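Local coordinates for protein beta-glucosidase (Chaetomella raphigera, PDB 6JXG) that probably hydrolyses terminal, non-reducing beta-D-glucosyl residues with release of beta-D-glucose, as a secreted glycoside hydrolase family 3 beta-glucosidase of cellulose breakdown, at residues V335-K340 with I501-V506; S351-G356 with E430-F435; T415-S420 with T464-A469. All coordinates share one frame; numbering follows the deposited sequence.

Interaction 1. Residues V335-K340 with I501-V506; sequences VLLTNK and IVWAGV
W503 N donates to V335 O at 2.8 Å, the shortest polar bond between the two strands, and the return bond, V335 N to W503 O, is almost straight, with 177° at the hydrogen. Together they close the ring of an antiparallel hydrogen-bonded pair. The neighbouring pair, L336 with V502, has no hydrogen bond between its two members and meets through carbon, L336 CD1 standing 4.1 Å from V502 CG2. One residue further on the register slips: L337 and T338 both face I501, a classic beta bulge. I501 O accepts from L337 N at 2.9 Å, whereas I501 N reaches T338 O over a longer 3.2 Å, the donor lying 40° out of the carbonyl plane. T338 OG1, placed between its own backbone N and carbonyl carbon (chi1 61°), lies against I501 CG1 at 3.4 Å. The bulge also swings L337 toward the partner strand, where L337 CD1 slants across W503, 3.8 Å from both its CB and the ring atom CE3. The indole runs on away from 335-340, and its NE1 is hydrogen-bonded to Y531 OH. This antiparallel pair lies at one end of the strand order of the C-terminal domain's mixed sheet, with L336 also backbone-bonded to L577. Four backbone bonds, one of them long and out of plane at the bulge, pair the largely buried strands, while the bulge brings L337 against W503.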
loop_
_atom_site.group_PDB
_atom_site.type_symbol
_atom_site.label_atom_id
_atom_site.label_comp_id
_atom_site.label_asym_id
_atom_site.label_seq_id
_atom_site.Cartn_x
_atom_site.Cartn_y
_atom_site.Cartn_z
ATOM N N VAL A 335 -8.805 -2.083 -13.245
ATOM C CA VAL A 335 -9.423 -3.358 -13.302
ATOM C C VAL A 335 -10.725 -3.225 -14.089
ATOM O O VAL A 335 -11.594 -2.441 -13.719
ATOM C CB VAL A 335 -9.725 -3.898 -11.885
ATOM C CG1 VAL A 335 -10.335 -5.287 -11.992
ATOM C CG2 VAL A 335 -8.446 -3.916 -11.070
ATOM N N LEU A 336 -10.855 -3.967 -15.181
ATOM C CA LEU A 336 -12.127 -4.050 -15.879
ATOM C C LEU A 336 -13.074 -5.016 -15.204
ATOM O O LEU A 336 -12.759 -6.200 -15.099
ATOM C CB LEU A 336 -11.872 -4.431 -17.360
ATOM C CG LEU A 336 -13.040 -4.452 -18.368
ATOM C CD1 LEU A 336 -13.674 -3.061 -18.529
ATOM C CD2 LEU A 336 -12.648 -5.032 -19.748
ATOM N N LEU A 337 -14.243 -4.510 -14.754
ATOM C CA LEU A 337 -15.202 -5.353 -14.017
ATOM C C LEU A 337 -16.315 -5.985 -14.828
ATOM O O LEU A 337 -16.692 -7.140 -14.568
ATOM C CB LEU A 337 -15.838 -4.603 -12.803
ATOM C CG LEU A 337 -14.831 -4.174 -11.704
ATOM C CD1 LEU A 337 -15.575 -3.377 -10.596
ATOM C CD2 LEU A 337 -14.082 -5.341 -11.053
ATOM N N THR A 338 -16.838 -5.255 -15.790
ATOM C CA THR A 338 -17.866 -5.790 -16.711
ATOM C C THR A 338 -17.582 -5.191 -18.054
ATOM O O THR A 338 -17.056 -4.096 -18.135
ATOM C CB THR A 338 -19.334 -5.411 -16.325
ATOM O OG1 THR A 338 -19.490 -4.004 -16.350
ATOM C CG2 THR A 338 -19.673 -5.820 -14.927
ATOM N N ASN A 339 -17.969 -5.886 -19.128
ATOM C CA ASN A 339 -17.861 -5.375 -20.468
ATOM C C ASN A 339 -18.758 -6.219 -21.390
ATOM O O ASN A 339 -18.387 -7.301 -21.769
ATOM C CB ASN A 339 -16.409 -5.528 -20.908
ATOM C CG ASN A 339 -16.125 -4.853 -22.231
ATOM O OD1 ASN A 339 -16.891 -4.023 -22.691
ATOM N ND2 ASN A 339 -15.021 -5.216 -22.865
ATOM N N LYS A 340 -19.953 -5.780 -21.628
ATOM C CA LYS A 340 -20.945 -6.530 -22.402
ATOM C C LYS A 340 -20.775 -6.303 -23.894
ATOM O O LYS A 340 -20.792 -5.149 -24.332
ATOM C CB LYS A 340 -22.309 -6.064 -21.994
ATOM C CG LYS A 340 -22.627 -6.357 -20.537
ATOM C CD LYS A 340 -24.080 -6.017 -20.242
ATOM C CE LYS A 340 -24.359 -5.511 -18.835
ATOM N NZ LYS A 340 -24.883 -6.583 -17.953
ATOM N N ILE A 501 -18.045 -1.469 -16.703
ATOM C CA ILE A 501 -17.651 -0.812 -15.480
ATOM C C ILE A 501 -16.107 -0.925 -15.396
ATOM O O ILE A 501 -15.549 -2.025 -15.390
ATOM C CB ILE A 501 -18.311 -1.437 -14.247
ATOM C CG1 ILE A 501 -19.825 -1.324 -14.337
ATOM C CG2 ILE A 501 -17.876 -0.718 -12.995
ATOM C CD1 ILE A 501 -20.480 -2.003 -13.175
ATOM N N VAL A 502 -15.456 0.237 -15.361
ATOM C CA VAL A 502 -14.006 0.327 -15.241
ATOM C C VAL A 502 -13.627 0.785 -13.845
ATOM O O VAL A 502 -13.942 1.893 -13.476
ATOM C CB VAL A 502 -13.503 1.342 -16.248
ATOM C CG1 VAL A 502 -12.008 1.461 -16.136
ATOM C CG2 VAL A 502 -14.051 0.969 -17.657
ATOM N N TRP A 503 -13.017 -0.101 -13.050
ATOM C CA TRP A 503 -12.553 0.216 -11.709
ATOM C C TRP A 503 -11.142 0.813 -11.873
ATOM O O TRP A 503 -10.114 0.094 -11.917
ATOM C CB TRP A 503 -12.573 -1.057 -10.884
ATOM C CG TRP A 503 -12.355 -0.894 -9.502
ATOM C CD1 TRP A 503 -11.170 -1.098 -8.859
ATOM C CD2 TRP A 503 -13.330 -0.572 -8.509
ATOM N NE1 TRP A 503 -11.335 -0.853 -7.527
ATOM C CE2 TRP A 503 -12.660 -0.553 -7.268
ATOM C CE3 TRP A 503 -14.683 -0.284 -8.539
ATOM C CZ2 TRP A 503 -13.285 -0.222 -6.106
ATOM C CZ3 TRP A 503 -15.315 0.067 -7.368
ATOM C CH2 TRP A 503 -14.626 0.088 -6.168
ATOM N N ALA A 504 -11.092 2.129 -11.956
ATOM C CA ALA A 504 -9.858 2.806 -12.394
ATOM C C ALA A 504 -8.937 3.154 -11.232
ATOM O O ALA A 504 -7.778 3.523 -11.447
ATOM C CB ALA A 504 -10.245 4.083 -13.116
ATOM N N GLY A 505 -9.469 3.074 -10.002
ATOM C CA GLY A 505 -8.709 3.328 -8.782
ATOM C C GLY A 505 -8.343 4.771 -8.552
ATOM O O GLY A 505 -9.062 5.661 -9.001
ATOM N N VAL A 506 -7.186 4.998 -7.912
ATOM C CA VAL A 506 -6.731 6.302 -7.477
ATOM C C VAL A 506 -5.231 6.340 -7.756
ATOM O O VAL A 506 -4.426 5.704 -7.094
ATOM C CB VAL A 506 -7.100 6.628 -6.015
ATOM C CG1 VAL A 506 -8.584 6.953 -5.931
ATOM C CG2 VAL A 506 -6.892 5.422 -5.112
#

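Interaction 2. Residues S351-G356 with E430-F435; sequences SLAIIG and ETAIVF. With MAN (alpha-D-mannopyranose), chain E.
With chi1 at 59°, S351 OG sits between its own backbone N and carbonyl carbon and faces E430 N, whose hydrogen it accepts at 2.8 Å; E430 CG also lies against this oxygen. T431 is turned so that OG1 is anti to its carbonyl carbon (chi1 -71°), which presents the oxygen to the O-linked mannose and CG2 to L352. The sugar's C1 is bonded covalently to T431 OG1, and its O2 donates to E430 OE1 at 3.1 Å. Beyond this end the two strands run parallel, stitched by alternating bonds: A353 N to T431 O, I433 N to A353 O at a nearly straight 174°, I355 N to I433 O, and F435 N to I355 O at 2.9 Å. On one face L352 CD1 packs beside T431 CG2 at 3.7 Å. On the same face I354 and I433 run alongside each other, with I354 CD1 4.0 Å from I433 CD1. On the other, I355 sets CG2 on V434 CG2 and CD1 on A432 CB, a layer backed by V470 of helix 463-471. I355 O also lies at the edge of the F435 ring, 3.4 Å from F435 CD2. Were S351 replaced by alanine, E430 N would probably lose its acceptor, and the backbone at E430 would be freer to turn. The chemistry thus changes along the pair, from a glycosylated, polar end to an inner part in which paired peptides lie between apolar layers.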
loop_
_atom_site.group_PDB
_atom_site.type_symbol
_atom_site.label_atom_id
_atom_site.label_comp_id
_atom_site.label_asym_id
_atom_site.label_seq_id
_atom_site.Cartn_x
_atom_site.Cartn_y
_atom_site.Cartn_z
ATOM N N SER A 351 -20.678 10.024 -31.272
ATOM C CA SER A 351 -20.820 11.010 -30.212
ATOM C C SER A 351 -20.658 10.334 -28.855
ATOM O O SER A 351 -20.964 9.139 -28.736
ATOM C CB SER A 351 -22.192 11.640 -30.310
ATOM O OG SER A 351 -23.151 10.642 -30.201
ATOM N N LEU A 352 -20.217 11.112 -27.855
ATOM C CA LEU A 352 -19.886 10.597 -26.524
ATOM C C LEU A 352 -20.224 11.645 -25.502
ATOM O O LEU A 352 -19.753 12.752 -25.621
ATOM C CB LEU A 352 -18.384 10.371 -26.514
ATOM C CG LEU A 352 -17.690 9.177 -25.919
ATOM C CD1 LEU A 352 -18.406 7.842 -26.044
ATOM C CD2 LEU A 352 -16.301 9.117 -26.558
ATOM N N ALA A 353 -21.108 11.351 -24.575
ATOM C CA ALA A 353 -21.364 12.241 -23.455
ATOM C C ALA A 353 -20.339 11.962 -22.331
ATOM O O ALA A 353 -19.984 10.777 -22.088
ATOM C CB ALA A 353 -22.814 12.045 -22.938
ATOM N N ILE A 354 -19.870 13.028 -21.678
ATOM C CA ILE A 354 -18.824 12.936 -20.598
ATOM C C ILE A 354 -19.444 13.565 -19.353
ATOM O O ILE A 354 -19.765 14.782 -19.347
ATOM C CB ILE A 354 -17.489 13.569 -21.040
ATOM C CG1 ILE A 354 -16.982 12.901 -22.322
ATOM C CG2 ILE A 354 -16.436 13.579 -19.914
ATOM C CD1 ILE A 354 -16.476 11.473 -22.250
ATOM N N ILE A 355 -19.722 12.721 -18.340
ATOM C CA ILE A 355 -20.589 13.106 -17.244
ATOM C C ILE A 355 -19.913 12.902 -15.883
ATOM O O ILE A 355 -19.395 11.849 -15.608
ATOM C CB ILE A 355 -21.937 12.312 -17.305
ATOM C CG1 ILE A 355 -22.605 12.539 -18.645
ATOM C CG2 ILE A 355 -22.864 12.649 -16.144
ATOM C CD1 ILE A 355 -23.569 11.454 -19.026
ATOM N N GLY A 356 -20.025 13.891 -15.006
ATOM C CA GLY A 356 -19.482 13.804 -13.676
ATOM C C GLY A 356 -18.339 14.732 -13.484
ATOM O O GLY A 356 -17.526 14.874 -14.364
ATOM N N GLU A 430 -24.628 8.875 -28.531
ATOM C CA GLU A 430 -24.747 7.445 -28.783
ATOM C C GLU A 430 -24.321 6.619 -27.544
ATOM O O GLU A 430 -24.838 5.551 -27.246
ATOM C CB GLU A 430 -23.800 7.057 -29.885
ATOM C CG GLU A 430 -24.105 7.513 -31.285
ATOM C CD GLU A 430 -23.491 6.547 -32.290
ATOM O OE1 GLU A 430 -22.458 5.864 -31.974
ATOM O OE2 GLU A 430 -24.083 6.439 -33.381
ATOM N N THR A 431 -23.395 7.174 -26.795
ATOM C CA THR A 431 -22.751 6.438 -25.683
ATOM C C THR A 431 -22.406 7.474 -24.664
ATOM O O THR A 431 -21.979 8.567 -25.034
ATOM C CB THR A 431 -21.472 5.745 -26.193
ATOM O OG1 THR A 431 -21.867 4.673 -27.044
ATOM C CG2 THR A 431 -20.648 5.063 -25.016
ATOM N N ALA A 432 -22.551 7.115 -23.399
ATOM C CA ALA A 432 -22.268 8.000 -22.245
ATOM C C ALA A 432 -21.269 7.373 -21.305
ATOM O O ALA A 432 -21.469 6.228 -20.895
ATOM C CB ALA A 432 -23.538 8.227 -21.457
ATOM N N ILE A 433 -20.229 8.117 -20.956
ATOM C CA ILE A 433 -19.257 7.674 -19.939
ATOM C C ILE A 433 -19.448 8.580 -18.721
ATOM O O ILE A 433 -19.364 9.836 -18.845
ATOM C CB ILE A 433 -17.789 7.812 -20.396
ATOM C CG1 ILE A 433 -17.590 7.293 -21.838
ATOM C CG2 ILE A 433 -16.902 7.168 -19.363
ATOM C CD1 ILE A 433 -16.195 7.442 -22.442
ATOM N N VAL A 434 -19.770 7.944 -17.591
ATOM C CA VAL A 434 -20.094 8.606 -16.386
ATOM C C VAL A 434 -19.012 8.256 -15.318
ATOM O O VAL A 434 -18.650 7.098 -15.148
ATOM C CB VAL A 434 -21.544 8.278 -15.917
ATOM C CG1 VAL A 434 -21.800 6.789 -15.795
ATOM C CG2 VAL A 434 -21.885 8.962 -14.615
ATOM N N PHE A 435 -18.581 9.275 -14.588
ATOM C CA PHE A 435 -17.400 9.248 -13.734
ATOM C C PHE A 435 -17.849 9.492 -12.304
ATOM O O PHE A 435 -18.426 10.538 -11.978
ATOM C CB PHE A 435 -16.417 10.360 -14.184
ATOM C CG PHE A 435 -15.799 10.127 -15.532
ATOM C CD1 PHE A 435 -14.536 9.547 -15.646
ATOM C CD2 PHE A 435 -16.477 10.410 -16.681
ATOM C CE1 PHE A 435 -13.976 9.300 -16.887
ATOM C CE2 PHE A 435 -15.903 10.163 -17.937
ATOM C CZ PHE A 435 -14.661 9.594 -18.030
HETATM C C1 MAN E . -20.852 4.430 -27.999
HETATM C C2 MAN E . -21.860 3.697 -28.899
HETATM C C3 MAN E . -22.119 2.230 -28.547
HETATM C C4 MAN E . -20.813 1.507 -28.242
HETATM C C5 MAN E . -20.181 2.300 -27.131
HETATM C C6 MAN E . -18.982 1.591 -26.546
HETATM O O2 MAN E . -21.274 3.721 -30.152
HETATM O O3 MAN E . -22.720 1.670 -29.683
HETATM O O4 MAN E . -21.002 0.134 -27.857
HETATM O O5 MAN E . -19.812 3.582 -27.601
HETATM O O6 MAN E . -17.946 1.485 -27.506
#

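Interaction 3. Residues T415-S420 with T464-A469; sequences TTDSTS and TALVQA
L466 inserts its two methyl groups against the turn that leads into helix 419-427, and this is the closely packed half of the contact. With chi1 at -168°, L466 CG extends opposite the backbone N and brings the branch to the turn: L466 CD2 lies 3.7 Å from D417 OD1, and L466 CD1 is 3.7 Å from D417 O and 3.8 Å from S418 O. The leucine branch meets the aspartate side chain nearly perpendicular to it. D417 OD1, which meets the methyl only by packing, accepts a hydrogen bond from Q357 N. Close packing continues at A469, whose CB points toward 415-420 and meets the first turn of helix 419-427, T419 O at 3.5 Å and T419 CB at 3.8 Å. The other side is looser. T419 CG2 only skims the backbone at A465 O, 3.9 Å away, and no hydrogen bond joins the segments. Towards solvent the turn relies on its own bonds: T416 OG1 accepts from S418 N at 3.1 Å, making an ST turn, and S418, at the N-cap, offers OG to A421 N and, weakly, to S420 N. The contact therefore joins the N-terminal turn and start of helix 419-427 to helix 463-471 at the surface of the C-terminal domain. Beneath them runs strand 431-438, where L466 and V467 both rest on V434, while V467 also reaches I492 of helix 490-493.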
loop_
_atom_site.group_PDB
_atom_site.type_symbol
_atom_site.label_atom_id
_atom_site.label_comp_id
_atom_site.label_asym_id
_atom_site.label_seq_id
_atom_site.Cartn_x
_atom_site.Cartn_y
_atom_site.Cartn_z
ATOM N N THR A 415 -20.022 18.005 -16.865
ATOM C CA THR A 415 -18.945 17.755 -15.882
ATOM C C THR A 415 -19.219 18.255 -14.470
ATOM O O THR A 415 -18.329 18.691 -13.766
ATOM C CB THR A 415 -17.665 18.335 -16.456
ATOM O OG1 THR A 415 -17.868 19.699 -16.755
ATOM C CG2 THR A 415 -17.331 17.673 -17.733
ATOM N N THR A 416 -20.477 18.172 -14.060
ATOM C CA THR A 416 -20.920 18.339 -12.696
ATOM C C THR A 416 -21.630 17.040 -12.367
ATOM O O THR A 416 -21.756 16.152 -13.212
ATOM C CB THR A 416 -21.901 19.503 -12.497
ATOM O OG1 THR A 416 -23.205 19.161 -13.003
ATOM C CG2 THR A 416 -21.461 20.703 -13.151
ATOM N N ASP A 417 -22.097 16.939 -11.136
ATOM C CA ASP A 417 -22.838 15.806 -10.686
ATOM C C ASP A 417 -24.358 16.043 -10.714
ATOM O O ASP A 417 -25.147 15.289 -10.058
ATOM C CB ASP A 417 -22.406 15.431 -9.302
ATOM C CG ASP A 417 -20.968 14.845 -9.275
ATOM O OD1 ASP A 417 -20.419 14.394 -10.292
ATOM O OD2 ASP A 417 -20.441 14.840 -8.202
ATOM N N SER A 418 -24.788 17.067 -11.437
ATOM C CA SER A 418 -26.270 17.284 -11.599
ATOM C C SER A 418 -26.926 16.103 -12.343
ATOM O O SER A 418 -26.497 15.769 -13.444
ATOM C CB SER A 418 -26.535 18.508 -12.447
ATOM O OG SER A 418 -27.918 18.488 -12.823
ATOM N N THR A 419 -27.917 15.473 -11.730
ATOM C CA THR A 419 -28.613 14.342 -12.357
ATOM C C THR A 419 -29.481 14.793 -13.549
ATOM O O THR A 419 -29.688 14.028 -14.474
ATOM C CB THR A 419 -29.471 13.577 -11.358
ATOM O OG1 THR A 419 -30.435 14.442 -10.738
ATOM C CG2 THR A 419 -28.607 12.961 -10.294
ATOM N N SER A 420 -29.997 16.029 -13.534
ATOM C CA SER A 420 -30.847 16.474 -14.635
ATOM C C SER A 420 -29.964 16.787 -15.796
ATOM O O SER A 420 -30.277 16.443 -16.894
ATOM C CB SER A 420 -31.693 17.714 -14.221
ATOM O OG SER A 420 -30.821 18.581 -13.488
ATOM N N THR A 464 -24.225 6.925 -7.176
ATOM C CA THR A 464 -25.181 5.895 -7.663
ATOM C C THR A 464 -26.346 6.603 -8.451
ATOM O O THR A 464 -26.672 6.258 -9.623
ATOM C CB THR A 464 -25.678 5.025 -6.526
ATOM O OG1 THR A 464 -24.633 4.103 -6.142
ATOM C CG2 THR A 464 -26.974 4.205 -6.973
ATOM N N ALA A 465 -26.893 7.633 -7.817
ATOM C CA ALA A 465 -27.955 8.442 -8.429
ATOM C C ALA A 465 -27.539 9.102 -9.738
ATOM O O ALA A 465 -28.304 9.131 -10.697
ATOM C CB ALA A 465 -28.531 9.432 -7.406
ATOM N N LEU A 466 -26.281 9.536 -9.866
ATOM C CA LEU A 466 -25.795 9.990 -11.145
ATOM C C LEU A 466 -25.829 8.937 -12.242
ATOM O O LEU A 466 -26.247 9.202 -13.420
ATOM C CB LEU A 466 -24.351 10.552 -11.025
ATOM C CG LEU A 466 -23.815 11.316 -12.224
ATOM C CD1 LEU A 466 -24.681 12.516 -12.525
ATOM C CD2 LEU A 466 -22.359 11.733 -11.928
ATOM N N VAL A 467 -25.289 7.768 -11.942
ATOM C CA VAL A 467 -25.341 6.657 -12.877
ATOM C C VAL A 467 -26.787 6.301 -13.250
ATOM O O VAL A 467 -27.053 6.152 -14.414
ATOM C CB VAL A 467 -24.612 5.393 -12.374
ATOM C CG1 VAL A 467 -24.597 4.323 -13.480
ATOM C CG2 VAL A 467 -23.171 5.768 -12.068
ATOM N N GLN A 468 -27.677 6.221 -12.262
ATOM C CA GLN A 468 -29.102 5.921 -12.535
ATOM C C GLN A 468 -29.741 6.942 -13.531
ATOM O O GLN A 468 -30.453 6.538 -14.462
ATOM C CB GLN A 468 -29.857 5.911 -11.253
ATOM C CG GLN A 468 -29.612 4.676 -10.466
ATOM C CD GLN A 468 -30.111 4.743 -9.071
ATOM O OE1 GLN A 468 -30.235 5.821 -8.494
ATOM N NE2 GLN A 468 -30.432 3.581 -8.505
ATOM N N ALA A 469 -29.410 8.229 -13.365
ATOM C CA ALA A 469 -29.820 9.284 -14.283
ATOM C C ALA A 469 -29.287 9.087 -15.704
ATOM O O ALA A 469 -29.995 9.329 -16.714
ATOM C CB ALA A 469 -29.387 10.646 -13.752
#

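In the fold
Interactions 1 and 2 belong to the same six-stranded mixed sheet of the C-terminal domain, their centres about 15 Å apart and without direct touch. Interaction 1 is its antiparallel pair, with a bulge, and interaction 2 is a regular parallel pair further across; both are largely buried and combine backbone bonds with apolar packing. Interaction 3 lies at the surface, joins the capped start of one helix to another helix, and works by van der Waals contact alone. It touches interaction 2 directly: V434 CG2 meets L466 CG at 3.9 Å, and G356 CA lies near D417 OD1. Helix 463-471 thereby covers the parallel strands, while the mannose marks the end of interaction 2 away from G356.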